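PDB 2QEN: walker-type atpase from Pyrococcus abyssi, which probably binds and hydrolyses ATP as a P-loop ATPase, though its cellular role is unknown. Local coordinates for residues D135-L140 against G175-F180. The protein carries 1 engineered substitution. Sequence-based numbering, arbitrary orientation.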
loop_
_atom_site.group_PDB
_atom_site.type_symbol
_atom_site.label_atom_id
_atom_site.label_comp_id
_atom_site.label_asym_id
_atom_site.label_seq_id
_atom_site.Cartn_x
_atom_site.Cartn_y
_atom_site.Cartn_z
ATOM N N ASP A 135 0.804 7.005 3.470
ATOM C CA ASP A 135 0.947 5.812 2.653
ATOM C C ASP A 135 1.789 4.796 3.388
ATOM O O ASP A 135 2.901 5.104 3.810
ATOM C CB ASP A 135 1.582 6.153 1.296
ATOM C CG ASP A 135 1.007 5.318 0.155
ATOM O OD1 ASP A 135 0.220 4.350 0.413
ATOM O OD2 ASP A 135 1.325 5.651 -1.008
ATOM N N GLU A 136 1.237 3.594 3.560
ATOM C CA GLU A 136 1.874 2.509 4.323
ATOM C C GLU A 136 2.117 2.947 5.770
ATOM O O GLU A 136 3.238 2.852 6.305
ATOM C CB GLU A 136 3.169 2.007 3.649
ATOM C CG GLU A 136 3.038 1.513 2.191
ATOM C CD GLU A 136 2.234 0.221 2.014
ATOM O OE1 GLU A 136 1.985 -0.499 3.007
ATOM O OE2 GLU A 136 1.850 -0.082 0.855
ATOM N N ALA A 137 1.028 3.370 6.402
ATOM C CA ALA A 137 1.033 3.966 7.731
ATOM C C ALA A 137 1.442 2.997 8.854
ATOM O O ALA A 137 1.726 3.421 9.979
ATOM C CB ALA A 137 -0.336 4.594 8.014
ATOM N N GLN A 138 1.501 1.701 8.551
ATOM C CA GLN A 138 1.964 0.725 9.543
ATOM C C GLN A 138 3.432 0.961 9.930
ATOM O O GLN A 138 3.873 0.519 11.000
ATOM C CB GLN A 138 1.725 -0.729 9.083
ATOM C CG GLN A 138 2.623 -1.214 7.954
ATOM C CD GLN A 138 2.069 -0.910 6.567
ATOM O OE1 GLN A 138 1.091 -0.180 6.416
ATOM N NE2 GLN A 138 2.698 -1.479 5.550
ATOM N N TYR A 139 4.183 1.659 9.071
ATOM C CA TYR A 139 5.567 2.002 9.389
ATOM C C TYR A 139 5.694 3.105 10.436
ATOM O O TYR A 139 6.789 3.388 10.908
ATOM C CB TYR A 139 6.360 2.370 8.135
ATOM C CG TYR A 139 6.675 1.182 7.249
ATOM C CD1 TYR A 139 7.785 0.389 7.488
ATOM C CD2 TYR A 139 5.855 0.863 6.171
ATOM C CE1 TYR A 139 8.084 -0.715 6.670
ATOM C CE2 TYR A 139 6.138 -0.231 5.344
ATOM C CZ TYR A 139 7.257 -1.008 5.598
ATOM O OH TYR A 139 7.532 -2.094 4.802
ATOM N N LEU A 140 4.577 3.712 10.804
ATOM C CA LEU A 140 4.579 4.745 11.838
ATOM C C LEU A 140 4.776 4.142 13.227
ATOM O O LEU A 140 5.013 4.873 14.188
ATOM C CB LEU A 140 3.309 5.608 11.772
ATOM C CG LEU A 140 3.127 6.437 10.483
ATOM C CD1 LEU A 140 1.755 7.171 10.465
ATOM C CD2 LEU A 140 4.295 7.434 10.236
ATOM N N GLY A 175 -2.995 -6.480 8.329
ATOM C CA GLY A 175 -3.047 -6.939 9.710
ATOM C C GLY A 175 -2.158 -6.110 10.612
ATOM O O GLY A 175 -2.478 -5.902 11.773
ATOM N N LEU A 176 -1.038 -5.641 10.057
ATOM C CA LEU A 176 -0.055 -4.855 10.791
ATOM C C LEU A 176 -0.549 -3.441 11.008
ATOM O O LEU A 176 -0.209 -2.811 12.015
ATOM C CB LEU A 176 1.293 -4.856 10.055
ATOM C CG LEU A 176 2.502 -5.639 10.612
ATOM C CD1 LEU A 176 2.185 -6.840 11.536
ATOM C CD2 LEU A 176 3.475 -6.044 9.523
ATOM N N LEU A 177 -1.339 -2.939 10.056
ATOM C CA LEU A 177 -1.989 -1.647 10.216
ATOM C C LEU A 177 -3.028 -1.735 11.332
ATOM O O LEU A 177 -2.986 -0.932 12.250
ATOM C CB LEU A 177 -2.570 -1.098 8.892
ATOM C CG LEU A 177 -3.234 0.286 8.962
ATOM C CD1 LEU A 177 -2.277 1.336 9.549
ATOM C CD2 LEU A 177 -3.766 0.767 7.593
ATOM N N HIS A 178 -3.931 -2.711 11.267
ATOM C CA HIS A 178 -4.895 -2.944 12.350
ATOM C C HIS A 178 -4.210 -3.102 13.717
ATOM O O HIS A 178 -4.739 -2.639 14.727
ATOM C CB HIS A 178 -5.769 -4.183 12.095
ATOM C CG HIS A 178 -6.637 -4.094 10.874
ATOM N ND1 HIS A 178 -7.472 -3.024 10.618
ATOM C CD2 HIS A 178 -6.824 -4.967 9.852
ATOM C CE1 HIS A 178 -8.118 -3.232 9.483
ATOM N NE2 HIS A 178 -7.743 -4.403 8.996
ATOM N N ASP A 179 -3.054 -3.763 13.748
ATOM C CA ASP A 179 -2.305 -3.963 14.992
ATOM C C ASP A 179 -1.807 -2.637 15.551
ATOM O O ASP A 179 -1.901 -2.407 16.742
ATOM C CB ASP A 179 -1.106 -4.910 14.797
ATOM C CG ASP A 179 -1.452 -6.371 15.027
ATOM O OD1 ASP A 179 -2.613 -6.687 15.367
ATOM O OD2 ASP A 179 -0.538 -7.216 14.872
ATOM N N PHE A 180 -1.260 -1.789 14.689
ATOM C CA PHE A 180 -0.730 -0.476 15.084
ATOM C C PHE A 180 -1.808 0.438 15.685
ATOM O O PHE A 180 -1.572 1.072 16.707
ATOM C CB PHE A 180 -0.033 0.203 13.887
ATOM C CG PHE A 180 0.271 1.663 14.087
ATOM C CD1 PHE A 180 1.054 2.093 15.165
ATOM C CD2 PHE A 180 -0.192 2.607 13.172
ATOM C CE1 PHE A 180 1.349 3.456 15.350
ATOM C CE2 PHE A 180 0.087 3.979 13.338
ATOM C CZ PHE A 180 0.865 4.402 14.436
#
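Phe-180 and Leu-177 of helix 174-181 pack against Leu-140, Ala-137 and Gln-138, which belong to the 3-10 turn directly after the Walker B end of strand 130-135 in this P-loop ATPase fold. The apolar part centres on the Phe-180 ring. With CG anti to the backbone N (chi1 167°), the ring reaches across to the 3-10 turn, where Leu-140 CB lies 3.8 Å from Phe-180 CZ. Ala-137 O approaches the same ring obliquely, 3.8 Å from Phe-180 CE2, while that carbonyl accepts the Leu-140 amide. With an alanine in place of Phe-180, Leu-140 CB and Ala-137 O would probably lose the ring they rest against, opening a gap between turn and helix. Nearly one turn earlier in the helix, Leu-177 CD1 sits 4.1 Å from Ala-137 CB and reaches Gln-138 N. Leu-152 of helix 149-161 and Leu-37 of strand 33-37 continue this packing against Phe-180 and Leu-177, respectively.

The backbones come closest where Gln-138 CA lies 4.7 Å from Leu-177 CA, and Gln-138 CB packs 3.9 Å from Leu-177 N. The polar bonds run toward the nucleotide site. Asp-135 and Glu-136 have been seen to bind magnesium in this protein; in this model Asp-135 OD2 bonds to Ser-45 OG, itself a magnesium ligand, and Glu-136 OE2 to Ser-172 OG. Gln-138 bends at chi2 (-88°), folding its amide back toward Glu-136, and its NE2 is shared with Glu-173 OE1, likely limiting amide rotation. Gln-138 NE2 donates to the anti lone pair of Glu-136 OE1 at 2.8 Å, nearly straight at 162°, with that oxygen close to the amide plane.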